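Local structure of RagB/SusD family nutrient uptake outer membrane protein (Bacteroides thetaiotaomicron, 7KV2) at residues A[189-192]-A[193-197]; A[205-208]-A[209-213]; A[223-226]-A[227-231]; A[242-245]-A[246-249]; A[426-429]-A[430-433]. The protein probably binds beta-glucans at the bacterial surface, serving as the SusD-type glycan-capturing partner in nutrient uptake across the outer membrane. All coordinates share one frame; numbering follows the deposited sequence.

Contact 1. Residues A[189-192]-A[193-197]; sequences KMVT and SLEEV
Lys189 O receives Ser193 N at 3.0 Å, one of a run of i to i+4 bonds along helix 183-200, an alpha-helix in the TPR-like helical bundle of this SusD-family protein. Ser193 OG comes within 3.1 Å of the same Lys189 O: with OG anti to its own carbonyl carbon (chi1 -71°), the hydroxyl is turned back along the helix. Met190 comes next. Its carbonyl takes Leu194 N at 3.1 Å, while its side chain points to helices 137-162 and 217-231. Val191 O accepts Glu195 N at 3.0 Å, and the extended Glu195 chain runs back past that carbonyl, its CG 3.4 Å from Val191 O. The carboxylate itself belongs to another partner, since Glu195 OE2 makes a salt bridge with Arg236 NE in the loop after helix 217-231. Thr192 closes the segment on the more open side of the helix. Thr192 OG1 is hydrogen-bonded to Glu188 O, one turn back, whereas its methyl heads forward, with Thr192 CG2 lying 4.0 Å from Glu196 OE2. Beneath this, Glu196 N bonds Thr192 O at 3.1 Å, and Glu196 CG passes 3.5 Å from the same Thr192 O.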
loop_
_atom_site.group_PDB
_atom_site.type_symbol
_atom_site.label_atom_id
_atom_site.label_comp_id
_atom_site.label_asym_id
_atom_site.label_seq_id
_atom_site.Cartn_x
_atom_site.Cartn_y
_atom_site.Cartn_z
ATOM N N LYS A 189 18.992 10.627 1.312
ATOM C CA LYS A 189 18.241 11.797 0.804
ATOM C C LYS A 189 16.825 11.772 1.416
ATOM O O LYS A 189 16.303 12.845 1.834
ATOM C CB LYS A 189 18.137 11.773 -0.712
ATOM C CG LYS A 189 19.445 11.812 -1.480
ATOM C CD LYS A 189 20.088 13.165 -1.528
ATOM C CE LYS A 189 21.234 13.193 -2.517
ATOM N NZ LYS A 189 22.239 14.202 -2.120
ATOM N N MET A 190 16.190 10.593 1.411
ATOM C CA MET A 190 14.786 10.449 1.911
ATOM C C MET A 190 14.707 10.827 3.392
ATOM O O MET A 190 13.870 11.682 3.760
ATOM C CB MET A 190 14.299 9.015 1.695
ATOM C CG MET A 190 14.048 8.741 0.226
ATOM S SD MET A 190 13.805 6.968 -0.142
ATOM C CE MET A 190 12.373 6.537 0.852
ATOM N N VAL A 191 15.500 10.200 4.243
ATOM C CA VAL A 191 15.366 10.408 5.701
ATOM C C VAL A 191 15.708 11.858 6.061
ATOM O O VAL A 191 14.998 12.432 6.901
ATOM C CB VAL A 191 16.143 9.352 6.507
ATOM C CG1 VAL A 191 17.647 9.579 6.528
ATOM C CG2 VAL A 191 15.571 9.301 7.915
ATOM N N THR A 192 16.713 12.465 5.418
ATOM C CA THR A 192 17.089 13.880 5.674
ATOM C C THR A 192 15.925 14.802 5.269
ATOM O O THR A 192 15.633 15.719 6.029
ATOM C CB THR A 192 18.399 14.251 4.961
ATOM O OG1 THR A 192 19.398 13.411 5.527
ATOM C CG2 THR A 192 18.795 15.694 5.168
ATOM N N SER A 193 15.270 14.565 4.126
ATOM C CA SER A 193 14.074 15.330 3.687
ATOM C C SER A 193 12.957 15.253 4.732
ATOM O O SER A 193 12.349 16.288 5.029
ATOM C CB SER A 193 13.574 14.853 2.351
ATOM O OG SER A 193 14.461 15.230 1.310
ATOM N N LEU A 194 12.692 14.067 5.278
ATOM C CA LEU A 194 11.653 13.907 6.325
ATOM C C LEU A 194 12.054 14.722 7.569
ATOM O O LEU A 194 11.146 15.321 8.174
ATOM C CB LEU A 194 11.447 12.430 6.665
ATOM C CG LEU A 194 10.861 11.576 5.538
ATOM C CD1 LEU A 194 10.451 10.212 6.070
ATOM C CD2 LEU A 194 9.677 12.253 4.867
ATOM N N GLU A 195 13.331 14.704 7.965
ATOM C CA GLU A 195 13.828 15.488 9.133
ATOM C C GLU A 195 13.506 16.972 8.898
ATOM O O GLU A 195 12.996 17.630 9.815
ATOM C CB GLU A 195 15.319 15.234 9.338
ATOM C CG GLU A 195 15.608 13.865 9.929
ATOM C CD GLU A 195 17.060 13.377 9.974
ATOM O OE1 GLU A 195 17.932 13.994 9.334
ATOM O OE2 GLU A 195 17.289 12.352 10.637
ATOM N N GLU A 196 13.748 17.459 7.690
ATOM C CA GLU A 196 13.510 18.883 7.327
ATOM C C GLU A 196 12.026 19.200 7.406
ATOM O O GLU A 196 11.671 20.299 7.842
ATOM C CB GLU A 196 13.949 19.172 5.903
ATOM C CG GLU A 196 15.444 19.194 5.742
ATOM C CD GLU A 196 15.840 19.373 4.289
ATOM O OE1 GLU A 196 14.969 19.818 3.477
ATOM O OE2 GLU A 196 16.997 19.040 3.965
ATOM N N VAL A 197 11.180 18.317 6.883
ATOM C CA VAL A 197 9.715 18.537 6.914
ATOM C C VAL A 197 9.285 18.583 8.379
ATOM O O VAL A 197 8.451 19.439 8.738
ATOM C CB VAL A 197 8.962 17.414 6.168
ATOM C CG1 VAL A 197 7.524 17.368 6.618
ATOM C CG2 VAL A 197 9.106 17.567 4.676
#

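Contact 2. Residues A[205-208]-A[209-213]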
loop_
_atom_site.group_PDB
_atom_site.type_symbol
_atom_site.label_atom_id
_atom_site.label_comp_id
_atom_site.label_asym_id
_atom_site.label_seq_id
_atom_site.Cartn_x
_atom_site.Cartn_y
_atom_site.Cartn_z
ATOM N N MET A 205 -1.262 17.313 13.276
ATOM C CA MET A 205 -1.195 15.891 13.705
ATOM C C MET A 205 -2.274 15.088 12.959
ATOM O O MET A 205 -1.972 13.951 12.527
ATOM C CB MET A 205 -1.357 15.768 15.221
ATOM C CG MET A 205 -1.198 14.360 15.751
ATOM S SD MET A 205 0.356 13.562 15.354
ATOM C CE MET A 205 1.383 14.009 16.746
ATOM N N ARG A 206 -3.460 15.671 12.768
ATOM C CA ARG A 206 -4.596 15.025 12.050
ATOM C C ARG A 206 -5.313 16.089 11.226
ATOM O O ARG A 206 -5.470 17.217 11.707
ATOM C CB ARG A 206 -5.571 14.375 13.031
ATOM C CG ARG A 206 -6.592 13.446 12.402
ATOM C CD ARG A 206 -7.550 12.751 13.350
ATOM N NE ARG A 206 -8.502 12.091 12.465
ATOM C CZ ARG A 206 -8.560 10.794 12.218
ATOM N NH1 ARG A 206 -7.909 9.912 12.970
ATOM N NH2 ARG A 206 -9.402 10.383 11.281
ATOM N N GLU A 207 -5.823 15.722 10.056
ATOM C CA GLU A 207 -6.645 16.646 9.253
ATOM C C GLU A 207 -8.098 16.672 9.717
ATOM O O GLU A 207 -8.459 15.919 10.618
ATOM C CB GLU A 207 -6.491 16.281 7.789
ATOM C CG GLU A 207 -5.409 17.117 7.107
ATOM C CD GLU A 207 -5.659 18.618 7.076
ATOM O OE1 GLU A 207 -6.743 19.069 7.563
ATOM O OE2 GLU A 207 -4.756 19.352 6.602
ATOM N N ASP A 208 -8.883 17.567 9.108
ATOM C CA ASP A 208 -10.345 17.667 9.290
ATOM C C ASP A 208 -11.044 17.089 8.055
ATOM O O ASP A 208 -10.365 16.650 7.115
ATOM C CB ASP A 208 -10.790 19.104 9.588
ATOM C CG ASP A 208 -10.458 20.110 8.489
ATOM O OD1 ASP A 208 -10.438 19.743 7.337
ATOM O OD2 ASP A 208 -10.163 21.258 8.834
ATOM N N SER A 209 -12.369 17.035 8.112
ATOM C CA SER A 209 -13.221 16.404 7.079
ATOM C C SER A 209 -13.015 17.038 5.717
ATOM O O SER A 209 -13.149 16.299 4.764
ATOM C CB SER A 209 -14.666 16.477 7.403
ATOM O OG SER A 209 -14.933 15.557 8.423
ATOM N N GLU A 210 -12.782 18.335 5.675
ATOM C CA GLU A 210 -12.566 19.129 4.434
ATOM C C GLU A 210 -11.234 18.733 3.766
ATOM O O GLU A 210 -11.127 18.881 2.538
ATOM C CB GLU A 210 -12.551 20.632 4.767
ATOM C CG GLU A 210 -13.845 21.150 5.383
ATOM C CD GLU A 210 -15.096 20.754 4.613
ATOM O OE1 GLU A 210 -15.182 21.084 3.404
ATOM O OE2 GLU A 210 -15.970 20.078 5.208
ATOM N N ASN A 211 -10.232 18.278 4.506
ATOM C CA ASN A 211 -8.873 18.137 3.922
ATOM C C ASN A 211 -8.276 16.737 4.096
ATOM O O ASN A 211 -7.048 16.619 3.880
ATOM C CB ASN A 211 -7.968 19.188 4.562
ATOM C CG ASN A 211 -8.439 20.593 4.231
ATOM O OD1 ASN A 211 -8.383 20.987 3.081
ATOM N ND2 ASN A 211 -8.985 21.301 5.203
ATOM N N TYR A 212 -9.054 15.700 4.463
ATOM C CA TYR A 212 -8.477 14.340 4.622
ATOM C C TYR A 212 -7.824 13.968 3.283
ATOM O O TYR A 212 -8.438 14.198 2.226
ATOM C CB TYR A 212 -9.520 13.308 5.086
ATOM C CG TYR A 212 -9.775 13.281 6.576
ATOM C CD1 TYR A 212 -8.734 13.255 7.488
ATOM C CD2 TYR A 212 -11.073 13.264 7.076
ATOM C CE1 TYR A 212 -8.951 13.191 8.860
ATOM C CE2 TYR A 212 -11.305 13.200 8.437
ATOM C CZ TYR A 212 -10.253 13.134 9.334
ATOM O OH TYR A 212 -10.493 13.044 10.685
ATOM N N GLY A 213 -6.617 13.417 3.353
ATOM C CA GLY A 213 -5.779 13.090 2.184
ATOM C C GLY A 213 -4.537 13.964 2.147
ATOM O O GLY A 213 -3.583 13.593 1.464
#
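Arg206 throws a chain extended from CG to NE, with CG anti to the backbone N (chi1 -168°), toward Tyr212, whose own CG lies beside its backbone N (chi1 -83°) and swings the phenol back to meet it. The two groups come together across a type I beta turn at Asp208 to Asn211, part of the loop joining helices 183-200 and 217-231 in the TPR-like helical part of this SusD-family fold. Arg206 grips the phenol side-on: NE donates to Tyr212 OH at 2.8 Å and NH2 to the same oxygen at 2.9 Å, fixing the position of that oxygen. It lies in the guanidinium plane, with the ring almost perpendicular, at 89°. The other arginine bonds, from NH1 to Gln252 O and NH2 to Ser270 O, tie the loop to later parts of the chain, and Trp269 stacks on the tyrosine ring. Asp208 O lies over one face of that ring, toward its rim, 3.5 Å from Tyr212 CG. The same carbonyl closes the turn by accepting Asn211 N at 3.1 Å, approached from above its plane. Beside it, the Asp208 and Asn211 side chains run the same way, and Asn211 ND2 donates to the syn lone pair of Asp208 OD1 at 3.0 Å. Glu207 bends at its second torsion and brings OE1 to 3.2 Å from Asn211 CB, while the anti lone pair of that OE1 takes Asp208 N.

Contact 3. Residues A[223-226]-A[227-231]. With EDO (1,2-ethanediol), chain E.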
loop_
_atom_site.group_PDB
_atom_site.type_symbol
_atom_site.label_atom_id
_atom_site.label_comp_id
_atom_site.label_asym_id
_atom_site.label_seq_id
_atom_site.Cartn_x
_atom_site.Cartn_y
_atom_site.Cartn_z
ATOM N N LEU A 223 5.810 7.291 7.722
ATOM C CA LEU A 223 6.734 7.134 6.573
ATOM C C LEU A 223 8.194 7.096 7.083
ATOM O O LEU A 223 8.989 6.258 6.614
ATOM C CB LEU A 223 6.467 8.276 5.590
ATOM C CG LEU A 223 7.348 8.272 4.348
ATOM C CD1 LEU A 223 7.251 6.954 3.616
ATOM C CD2 LEU A 223 6.980 9.426 3.430
ATOM N N TYR A 224 8.501 7.895 8.096
ATOM C CA TYR A 224 9.842 7.938 8.747
ATOM C C TYR A 224 10.126 6.554 9.355
ATOM O O TYR A 224 11.141 5.899 9.014
ATOM C CB TYR A 224 9.888 9.109 9.730
ATOM C CG TYR A 224 11.166 9.199 10.531
ATOM C CD1 TYR A 224 11.380 8.395 11.633
ATOM C CD2 TYR A 224 12.187 10.050 10.137
ATOM C CE1 TYR A 224 12.543 8.492 12.389
ATOM C CE2 TYR A 224 13.364 10.143 10.872
ATOM C CZ TYR A 224 13.543 9.371 12.001
ATOM O OH TYR A 224 14.708 9.443 12.707
ATOM N N ALA A 225 9.200 6.034 10.174
ATOM C CA ALA A 225 9.364 4.711 10.824
ATOM C C ALA A 225 9.520 3.627 9.753
ATOM O O ALA A 225 10.376 2.696 9.925
ATOM C CB ALA A 225 8.189 4.423 11.737
ATOM N N GLU A 226 8.718 3.727 8.691
ATOM C CA GLU A 226 8.727 2.765 7.572
ATOM C C GLU A 226 10.135 2.678 6.969
ATOM O O GLU A 226 10.681 1.544 6.882
ATOM C CB GLU A 226 7.730 3.125 6.486
ATOM C CG GLU A 226 7.777 2.133 5.325
ATOM C CD GLU A 226 6.674 2.243 4.283
ATOM O OE1 GLU A 226 5.640 2.939 4.517
ATOM O OE2 GLU A 226 6.876 1.675 3.228
ATOM N N ILE A 227 10.710 3.801 6.554
ATOM C CA ILE A 227 12.004 3.763 5.797
ATOM C C ILE A 227 13.159 3.458 6.785
ATOM O O ILE A 227 14.072 2.657 6.419
ATOM C CB ILE A 227 12.185 5.035 4.940
ATOM C CG1 ILE A 227 12.452 6.290 5.771
ATOM C CG2 ILE A 227 11.005 5.237 3.997
ATOM C CD1 ILE A 227 12.898 7.450 4.945
ATOM N N VAL A 228 13.099 3.978 8.008
ATOM C CA VAL A 228 14.088 3.699 9.099
ATOM C C VAL A 228 14.126 2.193 9.356
ATOM O O VAL A 228 15.245 1.603 9.412
ATOM C CB VAL A 228 13.793 4.481 10.387
ATOM C CG1 VAL A 228 14.560 3.940 11.568
ATOM C CG2 VAL A 228 14.057 5.963 10.209
ATOM N N MET A 229 12.954 1.559 9.443
ATOM C CA MET A 229 12.917 0.128 9.798
ATOM C C MET A 229 13.313 -0.700 8.586
ATOM O O MET A 229 14.035 -1.712 8.778
ATOM C CB MET A 229 11.555 -0.273 10.366
ATOM C CG MET A 229 11.306 0.382 11.706
ATOM S SD MET A 229 9.569 0.259 12.283
ATOM C CE MET A 229 9.642 -1.426 12.863
ATOM N N TYR A 230 12.926 -0.307 7.375
ATOM C CA TYR A 230 13.288 -1.126 6.194
ATOM C C TYR A 230 14.821 -1.071 5.983
ATOM O O TYR A 230 15.399 -2.030 5.483
ATOM C CB TYR A 230 12.581 -0.688 4.919
ATOM C CG TYR A 230 12.726 -1.712 3.822
ATOM C CD1 TYR A 230 12.178 -2.976 3.959
ATOM C CD2 TYR A 230 13.451 -1.454 2.674
ATOM C CE1 TYR A 230 12.345 -3.949 2.987
ATOM C CE2 TYR A 230 13.605 -2.406 1.678
ATOM C CZ TYR A 230 13.073 -3.674 1.850
ATOM O OH TYR A 230 13.192 -4.626 0.882
ATOM N N GLN A 231 15.426 0.063 6.320
ATOM C CA GLN A 231 16.894 0.300 6.160
ATOM C C GLN A 231 17.671 -0.426 7.263
ATOM O O GLN A 231 18.880 -0.598 7.095
ATOM C CB GLN A 231 17.180 1.796 6.242
ATOM C CG GLN A 231 18.665 2.153 6.059
ATOM C CD GLN A 231 19.159 1.840 4.672
ATOM O OE1 GLN A 231 18.384 1.580 3.758
ATOM N NE2 GLN A 231 20.480 1.900 4.475
HETATM C C1 EDO E . 5.611 1.225 0.126
HETATM O O1 EDO E . 5.522 0.024 -0.622
HETATM C C2 EDO E . 4.508 1.447 1.095
HETATM O O2 EDO E . 4.403 2.759 1.672
#
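Val228 lays its CG2 methyl over a face of the Tyr224 ring, 3.9 Å from the centroid and 19° off the normal, a CH-pi contact one helical turn apart. Val228 CG2 leans toward the rim, 3.7 Å from Tyr224 CE1. Tyr224 has CG anti to the backbone N (chi1 176°), which sends the ring toward the C-terminal end of the helix, where its face meets the Val228 methyl; its edge-to-face partner is Tyr243 on the next helix. Leu223 CD1 meets Ile227 CG2 at 4.1 Å, and Ala225 CB lies 4.4 Å from Met229 SD. Helix 217-231 is an inner helix of the TPR-like bundle, packed between helices 137-162, 183-200 and 237-249. Its backbone bonds run i to i+4, Val228 N to Tyr224 O at 2.9 Å. The polar edge is Glu226, whose extended side chain carries its carboxylate out of the apolar layer. OE1 accepts from Tyr403 OH, and OE2 makes a salt bridge with Lys160 NZ and a hydrogen bond with Asn156 ND2. A leucine here would probably leave the Lys160 ammonium without its carboxylate mate and Tyr403 OH without this acceptor. A 1,2-ethanediol, probably from the crystallisation liquor, donates from its O2 to Glu226 OE1 at 3.1 Å.

Contact 4. Residues A[242-245]-A[246-249]. With NA (sodium ion), chain G.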
loop_
_atom_site.group_PDB
_atom_site.type_symbol
_atom_site.label_atom_id
_atom_site.label_comp_id
_atom_site.label_asym_id
_atom_site.label_seq_id
_atom_site.Cartn_x
_atom_site.Cartn_y
_atom_site.Cartn_z
ATOM N N LYS A 242 10.008 7.471 19.579
ATOM C CA LYS A 242 9.446 8.739 20.117
ATOM C C LYS A 242 8.266 9.225 19.230
ATOM O O LYS A 242 7.223 9.628 19.770
ATOM C CB LYS A 242 10.603 9.731 20.223
ATOM C CG LYS A 242 10.243 11.195 20.360
ATOM C CD LYS A 242 11.519 12.055 20.336
ATOM C CE LYS A 242 11.347 13.407 19.692
ATOM N NZ LYS A 242 10.940 14.409 20.700
ATOM N N TYR A 243 8.391 9.149 17.912
ATOM C CA TYR A 243 7.314 9.562 16.953
ATOM C C TYR A 243 6.088 8.654 17.079
ATOM O O TYR A 243 4.937 9.176 17.097
ATOM C CB TYR A 243 7.855 9.625 15.529
ATOM C CG TYR A 243 8.899 10.681 15.309
ATOM C CD1 TYR A 243 9.020 11.795 16.138
ATOM C CD2 TYR A 243 9.737 10.592 14.224
ATOM C CE1 TYR A 243 9.956 12.788 15.884
ATOM C CE2 TYR A 243 10.685 11.566 13.967
ATOM C CZ TYR A 243 10.810 12.652 14.810
ATOM O OH TYR A 243 11.753 13.584 14.499
ATOM N N MET A 244 6.291 7.341 17.160
ATOM C CA MET A 244 5.175 6.394 17.385
ATOM C C MET A 244 4.481 6.755 18.707
ATOM O O MET A 244 3.230 6.813 18.770
ATOM C CB MET A 244 5.685 4.949 17.392
ATOM C CG MET A 244 6.317 4.488 16.077
ATOM S SD MET A 244 5.253 4.700 14.588
ATOM C CE MET A 244 5.746 6.343 14.064
ATOM N N GLU A 245 5.257 7.064 19.752
ATOM C CA GLU A 245 4.689 7.398 21.075
ATOM C C GLU A 245 3.860 8.680 20.978
ATOM O O GLU A 245 2.872 8.780 21.713
ATOM C CB GLU A 245 5.814 7.472 22.116
ATOM C CG GLU A 245 6.443 6.130 22.454
ATOM C CD GLU A 245 5.616 5.182 23.290
ATOM O OE1 GLU A 245 4.390 5.398 23.415
ATOM O OE2 GLU A 245 6.200 4.206 23.812
ATOM N N GLU A 246 4.245 9.643 20.139
ATOM C CA GLU A 246 3.480 10.911 19.983
ATOM C C GLU A 246 2.101 10.618 19.382
ATOM O O GLU A 246 1.118 11.172 19.860
ATOM C CB GLU A 246 4.251 11.883 19.099
ATOM C CG GLU A 246 5.382 12.560 19.840
ATOM C CD GLU A 246 6.099 13.619 19.035
ATOM O OE1 GLU A 246 5.469 14.183 18.135
ATOM O OE2 GLU A 246 7.303 13.853 19.300
ATOM N N ILE A 247 2.041 9.743 18.374
ATOM C CA ILE A 247 0.750 9.303 17.760
ATOM C C ILE A 247 -0.057 8.563 18.820
ATOM O O ILE A 247 -1.277 8.798 18.936
ATOM C CB ILE A 247 0.997 8.429 16.508
ATOM C CG1 ILE A 247 1.726 9.193 15.411
ATOM C CG2 ILE A 247 -0.340 7.872 16.004
ATOM C CD1 ILE A 247 2.177 8.359 14.247
ATOM N N ILE A 248 0.581 7.664 19.571
ATOM C CA ILE A 248 -0.113 6.870 20.613
ATOM C C ILE A 248 -0.664 7.838 21.669
ATOM O O ILE A 248 -1.798 7.614 22.127
ATOM C CB ILE A 248 0.813 5.781 21.198
ATOM C CG1 ILE A 248 1.029 4.635 20.197
ATOM C CG2 ILE A 248 0.290 5.257 22.511
ATOM C CD1 ILE A 248 2.221 3.755 20.528
ATOM N N SER A 249 0.067 8.887 22.037
ATOM C CA SER A 249 -0.412 9.861 23.051
ATOM C C SER A 249 -1.599 10.670 22.511
ATOM O O SER A 249 -2.410 11.108 23.317
ATOM C CB SER A 249 0.693 10.798 23.505
ATOM O OG SER A 249 1.724 10.066 24.142
HETATM NA NA NA G . -3.824 7.356 20.599
HETATM O O HOH W 1 -5.223 6.910 22.298
#
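A sodium site lies at the last turn of helix 237-249, where Ile248 turns its carbonyl out to the ion while its N stays bound within the helix to Met244 O at 2.9 Å. Ile248 O lies 2.5 Å from the sodium ion, and a water together with Ser250 O, Tyr253 O and Tyr405 OH completes five oxygen ligands. The site thus sits where the helix carbonyls point outward, which probably helps hold a cation, and it joins the helix end to the following loop (Ser250, Tyr253) and to the start of helix 405-417 (Tyr405). One residue on, Ser249 N donates to Glu245 O at 2.8 Å. Further back, Glu246 lies alongside Lys242, and the link between Lys242 NZ and Glu246 OE2 is a long salt bridge of 3.9 Å. The lysine bends at its third and fourth torsions to bring NZ round. Glu246 OE2 also comes in at the edge of the Tyr243 ring, 4.1 Å from Tyr243 CD1, with the carboxylate turned 80° from the ring plane. The firmer partner of this glutamate is Tyr221, whose OH is hydrogen-bonded to OE1, and the Tyr221 ring stacks on Tyr243. On the buried side Met244 CE touches Ile247 CD1 at 4.1 Å, the two side chains pointing the same way. Ile248 CD1 passes 4.0 Å from Glu245 OE1, an oxygen hydrogen-bonded to Tyr428 OH. Met244 and Ile247 wedge between helices 217-231 and 405-417, Ile248 rests on Ala412 of the latter, and Glu245 reaches to helix 425-435.

Contact 5. Residues A[426-429]-A[430-433]; sequences KKYL and NLVH
Asn430 donates twice to the carbonyl of Lys426, one turn back: its amide ND2 at 2.8 Å and its backbone N at 3.0 Å from Lys426 O. The two donors come from opposite faces of the carbonyl plane. The side chain can do this because CG lies beside its own backbone N (chi1 -74°), which folds the amide back along the helix; ND2 then also lies 3.6 Å from Lys426 CG. Beyond the helix, ND2 is hydrogen-bonded to Ile442 O in the loop leading to helix 446-456. This is helix 425-435, an alpha-helix of the SusD-family region, and Lys426 NZ strengthens the same join with a salt bridge to Glu443. A leucine in place of Asn430 would probably leave Lys426 O with the backbone N of this residue but without its side-chain donor, and Ile442 O without its link to the helix. On the outer side Leu431 N donates to Lys427 O at 2.9 Å and weakly to Tyr428 O, and Leu431 CD1 sits at the edge of the Tyr428 ring, 4.5 Å from Tyr428 CD1. Farther round, Leu429 and Val432 pack on helices 405-417 and 446-456, and His433 ND1 is hydrogen-bonded to Glu452 OE1.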
loop_
_atom_site.group_PDB
_atom_site.type_symbol
_atom_site.label_atom_id
_atom_site.label_comp_id
_atom_site.label_asym_id
_atom_site.label_seq_id
_atom_site.Cartn_x
_atom_site.Cartn_y
_atom_site.Cartn_z
ATOM N N LYS A 426 4.343 -4.956 25.482
ATOM C CA LYS A 426 3.347 -6.016 25.679
ATOM C C LYS A 426 1.952 -5.407 25.537
ATOM O O LYS A 426 1.083 -6.039 24.882
ATOM C CB LYS A 426 3.522 -6.719 27.018
ATOM C CG LYS A 426 2.548 -7.873 27.179
ATOM C CD LYS A 426 2.896 -8.823 28.285
ATOM C CE LYS A 426 1.824 -9.876 28.457
ATOM N NZ LYS A 426 2.257 -10.889 29.440
ATOM N N LYS A 427 1.721 -4.240 26.136
ATOM C CA LYS A 427 0.383 -3.609 26.068
ATOM C C LYS A 427 0.063 -3.289 24.595
ATOM O O LYS A 427 -1.019 -3.620 24.155
ATOM C CB LYS A 427 0.320 -2.324 26.887
ATOM C CG LYS A 427 -0.988 -1.559 26.777
ATOM C CD LYS A 427 -1.101 -0.512 27.851
ATOM C CE LYS A 427 -1.802 0.745 27.401
ATOM N NZ LYS A 427 -1.858 1.753 28.494
ATOM N N TYR A 428 1.015 -2.713 23.890
ATOM C CA TYR A 428 0.824 -2.237 22.508
ATOM C C TYR A 428 0.482 -3.426 21.618
ATOM O O TYR A 428 -0.497 -3.316 20.894
ATOM C CB TYR A 428 2.044 -1.475 22.036
ATOM C CG TYR A 428 2.231 -0.156 22.735
ATOM C CD1 TYR A 428 1.202 0.467 23.411
ATOM C CD2 TYR A 428 3.436 0.499 22.656
ATOM C CE1 TYR A 428 1.388 1.702 24.028
ATOM C CE2 TYR A 428 3.636 1.719 23.279
ATOM C CZ TYR A 428 2.606 2.330 23.951
ATOM O OH TYR A 428 2.827 3.554 24.515
ATOM N N LEU A 429 1.273 -4.506 21.686
ATOM C CA LEU A 429 1.037 -5.761 20.933
ATOM C C LEU A 429 -0.355 -6.318 21.227
ATOM O O LEU A 429 -1.094 -6.661 20.283
ATOM C CB LEU A 429 2.134 -6.769 21.284
ATOM C CG LEU A 429 1.939 -8.146 20.675
ATOM C CD1 LEU A 429 1.797 -8.043 19.136
ATOM C CD2 LEU A 429 3.105 -9.037 21.051
ATOM N N ASN A 430 -0.751 -6.369 22.492
ATOM C CA ASN A 430 -1.998 -7.050 22.876
ATOM C C ASN A 430 -3.184 -6.143 22.603
ATOM O O ASN A 430 -4.275 -6.696 22.478
ATOM C CB ASN A 430 -1.903 -7.650 24.280
ATOM C CG ASN A 430 -1.029 -8.885 24.231
ATOM O OD1 ASN A 430 -1.461 -9.941 23.753
ATOM N ND2 ASN A 430 0.212 -8.735 24.640
ATOM N N LEU A 431 -3.011 -4.823 22.453
ATOM C CA LEU A 431 -4.175 -3.961 22.066
ATOM C C LEU A 431 -4.652 -4.408 20.674
ATOM O O LEU A 431 -5.868 -4.607 20.469
ATOM C CB LEU A 431 -3.765 -2.495 22.067
ATOM C CG LEU A 431 -3.726 -1.808 23.435
ATOM C CD1 LEU A 431 -3.185 -0.406 23.280
ATOM C CD2 LEU A 431 -5.100 -1.784 24.064
ATOM N N VAL A 432 -3.702 -4.669 19.802
ATOM C CA VAL A 432 -3.957 -5.184 18.432
ATOM C C VAL A 432 -4.486 -6.628 18.476
ATOM O O VAL A 432 -5.520 -6.937 17.795
ATOM C CB VAL A 432 -2.712 -5.061 17.534
ATOM C CG1 VAL A 432 -2.971 -5.687 16.177
ATOM C CG2 VAL A 432 -2.294 -3.610 17.386
ATOM N N HIS A 433 -3.804 -7.532 19.191
ATOM C CA HIS A 433 -4.172 -8.965 19.302
ATOM C C HIS A 433 -5.607 -9.085 19.825
ATOM O O HIS A 433 -6.437 -9.863 19.260
ATOM C CB HIS A 433 -3.107 -9.642 20.207
ATOM C CG HIS A 433 -3.094 -11.127 20.185
ATOM N ND1 HIS A 433 -2.437 -11.835 19.203
ATOM C CD2 HIS A 433 -3.598 -12.037 21.063
ATOM C CE1 HIS A 433 -2.542 -13.129 19.455
ATOM N NE2 HIS A 433 -3.275 -13.292 20.589
#

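How the contacts relate
Along the chain the five contacts follow one another in series. Contacts 1, 3 and 4 lie on three consecutive helices, 183-200, 217-231 and 237-249, with contact 3 in the middle: its centre is about 12 Å from that of contact 1 and about 15 Å from that of contact 4, and it touches both. Leu194 and Met190 pack against contact 3 from one helix, Met244 from the other. Contact 2 belongs to the loop between the first two of these helices and brushes contact 4 through Met205 CE and Glu246 O. Contact 5, much later in sequence, has its centre about 15 Å from contact 4, so the later SusD-family region closes onto the earlier helices near the sodium ion.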